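PDB 4GBA: DCN1-like protein 3, which contributes to cullin neddylation by transferring NEDD8 from N-terminally acetylated NEDD8-conjugating E2 enzymes to cullin-RBX complexes. Local coordinates for residues A[44-49]-A[97-102]. Sequence-based numbering, arbitrary orientation.
Sequences VLLLAW and KDLYRF
Trp49 bridges to the helix of Leu99 with its indole laid against that residue: Leu99 CA lies over the face of the five-membered ring, 3.8 Å from its centroid, a CH-pi contact. With its CG anti to the backbone N (chi1 161°), Leu99 runs along one face of the indole, CB near the middle of the bicycle. Leu99 CD1 fits between Trp49 and Leu45, 3.7 Å from Trp49 CG and 4.2 Å from Leu45 CG. The other methyl, Leu99 CD2, meets CD2 of Leu46 at 3.8 Å. At the ring edge, Trp49 NE1 donates a hydrogen bond of 2.8 Å to OD2 of Asp98. This bond is nearly straight (172°), lies close to the indole plane and uses the anti side of the carboxylate. The contact joins helices 42-50 and 93-107 of the mainly helical DCUN1 (PONY) domain; the axes of the segments 44-49 and 97-102 run at 90° to each other and come within 10.4 Å. The bound peptide packs on Leu45 and Ala48 of the first helix. Phe102 is the second bump, and it lies against the backbone of the crossing helix: Trp49 CA stands over its ring face, 3.7 Å from the centroid. At the far end of that ring, Phe102 CZ nears Ala48 O at 3.3 Å. With the indole of Trp49 cut back to an alanine, Asp98 would probably lose this N-H donor and a gap would open beside Leu99 CB and CD1. Indole and phenyl planes are obliquely inclined, and beyond Phe102 the ring of Phe106 meets it at a shallow angle and touches Leu45 and Ala48.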
loop_
_atom_site.group_PDB
_atom_site.type_symbol
_atom_site.label_atom_id
_atom_site.label_comp_id
_atom_site.label_asym_id
_atom_site.label_seq_id
_atom_site.Cartn_x
_atom_site.Cartn_y
_atom_site.Cartn_z
ATOM N N VAL A 44 6.314 -6.638 2.337
ATOM C CA VAL A 44 7.127 -5.755 1.505
ATOM C C VAL A 44 6.605 -4.322 1.587
ATOM O O VAL A 44 7.392 -3.371 1.669
ATOM C CB VAL A 44 7.209 -6.258 0.040
ATOM C CG1 VAL A 44 7.973 -5.268 -0.828
ATOM C CG2 VAL A 44 7.872 -7.654 0.007
ATOM N N LEU A 45 5.281 -4.171 1.586
ATOM C CA LEU A 45 4.676 -2.880 1.906
ATOM C C LEU A 45 5.152 -2.397 3.304
ATOM O O LEU A 45 5.547 -1.235 3.465
ATOM C CB LEU A 45 3.143 -2.955 1.828
ATOM C CG LEU A 45 2.367 -1.698 2.245
ATOM C CD1 LEU A 45 2.540 -0.553 1.220
ATOM C CD2 LEU A 45 0.885 -2.021 2.480
ATOM N N LEU A 46 5.151 -3.286 4.299
ATOM C CA LEU A 46 5.629 -2.916 5.652
ATOM C C LEU A 46 7.088 -2.461 5.645
ATOM O O LEU A 46 7.437 -1.470 6.272
ATOM C CB LEU A 46 5.456 -4.064 6.641
ATOM C CG LEU A 46 4.025 -4.504 6.927
ATOM C CD1 LEU A 46 3.981 -5.510 8.086
ATOM C CD2 LEU A 46 3.181 -3.299 7.240
ATOM N N LEU A 47 7.931 -3.186 4.918
ATOM C CA LEU A 47 9.333 -2.818 4.755
ATOM C C LEU A 47 9.471 -1.430 4.150
ATOM O O LEU A 47 10.175 -0.587 4.697
ATOM C CB LEU A 47 10.043 -3.846 3.871
ATOM C CG LEU A 47 11.441 -4.338 4.234
ATOM C CD1 LEU A 47 11.594 -4.568 5.754
ATOM C CD2 LEU A 47 11.781 -5.618 3.435
ATOM N N ALA A 48 8.807 -1.193 3.016
ATOM C CA ALA A 48 8.837 0.109 2.358
ATOM C C ALA A 48 8.356 1.203 3.320
ATOM O O ALA A 48 8.908 2.300 3.356
ATOM C CB ALA A 48 7.971 0.094 1.076
ATOM N N TRP A 49 7.316 0.890 4.088
ATOM C CA TRP A 49 6.813 1.788 5.114
ATOM C C TRP A 49 7.920 2.129 6.136
ATOM O O TRP A 49 8.274 3.295 6.307
ATOM C CB TRP A 49 5.578 1.161 5.781
ATOM C CG TRP A 49 5.079 1.869 7.040
ATOM C CD1 TRP A 49 4.776 3.193 7.175
ATOM C CD2 TRP A 49 4.795 1.260 8.313
ATOM N NE1 TRP A 49 4.321 3.451 8.448
ATOM C CE2 TRP A 49 4.327 2.286 9.168
ATOM C CE3 TRP A 49 4.895 -0.049 8.811
ATOM C CZ2 TRP A 49 3.963 2.043 10.501
ATOM C CZ3 TRP A 49 4.532 -0.293 10.136
ATOM C CH2 TRP A 49 4.073 0.753 10.966
ATOM N N LYS A 97 -2.793 3.729 11.031
ATOM C CA LYS A 97 -3.176 4.986 10.395
ATOM C C LYS A 97 -1.992 5.554 9.643
ATOM O O LYS A 97 -2.151 6.086 8.547
ATOM C CB LYS A 97 -3.700 6.007 11.421
ATOM C CG LYS A 97 -5.166 5.795 11.788
ATOM C CD LYS A 97 -5.556 6.503 13.083
ATOM C CE LYS A 97 -5.853 7.980 12.866
ATOM N NZ LYS A 97 -6.299 8.637 14.133
ATOM N N ASP A 98 -0.805 5.439 10.233
ATOM C CA ASP A 98 0.398 5.966 9.595
ATOM C C ASP A 98 0.768 5.157 8.346
ATOM O O ASP A 98 1.108 5.728 7.311
ATOM C CB ASP A 98 1.578 6.022 10.573
ATOM C CG ASP A 98 2.812 6.679 9.960
ATOM O OD1 ASP A 98 2.853 7.931 9.898
ATOM O OD2 ASP A 98 3.740 5.953 9.533
ATOM N N LEU A 99 0.701 3.834 8.459
ATOM C CA LEU A 99 0.969 2.953 7.342
ATOM C C LEU A 99 -0.016 3.228 6.206
ATOM O O LEU A 99 0.368 3.297 5.028
ATOM C CB LEU A 99 0.861 1.496 7.790
ATOM C CG LEU A 99 0.676 0.490 6.656
ATOM C CD1 LEU A 99 1.956 0.361 5.841
ATOM C CD2 LEU A 99 0.238 -0.840 7.222
ATOM N N TYR A 100 -1.286 3.390 6.580
ATOM C CA TYR A 100 -2.352 3.769 5.650
ATOM C C TYR A 100 -2.098 5.099 4.908
ATOM O O TYR A 100 -2.319 5.180 3.693
ATOM C CB TYR A 100 -3.709 3.784 6.365
ATOM C CG TYR A 100 -4.891 3.957 5.431
ATOM C CD1 TYR A 100 -5.445 2.864 4.768
ATOM C CD2 TYR A 100 -5.457 5.211 5.211
ATOM C CE1 TYR A 100 -6.521 3.011 3.906
ATOM C CE2 TYR A 100 -6.546 5.372 4.344
ATOM C CZ TYR A 100 -7.071 4.269 3.697
ATOM O OH TYR A 100 -8.142 4.420 2.838
ATOM N N ARG A 101 -1.631 6.131 5.611
ATOM C CA ARG A 101 -1.301 7.396 4.947
ATOM C C ARG A 101 -0.096 7.249 4.012
ATOM O O ARG A 101 -0.101 7.789 2.901
ATOM C CB ARG A 101 -1.056 8.528 5.959
ATOM C CG ARG A 101 -2.114 8.617 7.060
ATOM C CD ARG A 101 -1.877 9.800 8.038
ATOM N NE ARG A 101 -2.886 10.846 7.845
ATOM C CZ ARG A 101 -3.374 11.634 8.804
ATOM N NH1 ARG A 101 -2.950 11.509 10.061
ATOM N NH2 ARG A 101 -4.301 12.546 8.497
ATOM N N PHE A 102 0.937 6.539 4.480
ATOM C CA PHE A 102 2.130 6.223 3.690
ATOM C C PHE A 102 1.774 5.456 2.406
ATOM O O PHE A 102 2.374 5.680 1.358
ATOM C CB PHE A 102 3.144 5.386 4.511
ATOM C CG PHE A 102 4.216 4.739 3.660
ATOM C CD1 PHE A 102 5.361 5.443 3.301
ATOM C CD2 PHE A 102 4.054 3.442 3.176
ATOM C CE1 PHE A 102 6.333 4.863 2.502
ATOM C CE2 PHE A 102 5.025 2.861 2.374
ATOM C CZ PHE A 102 6.165 3.576 2.038
#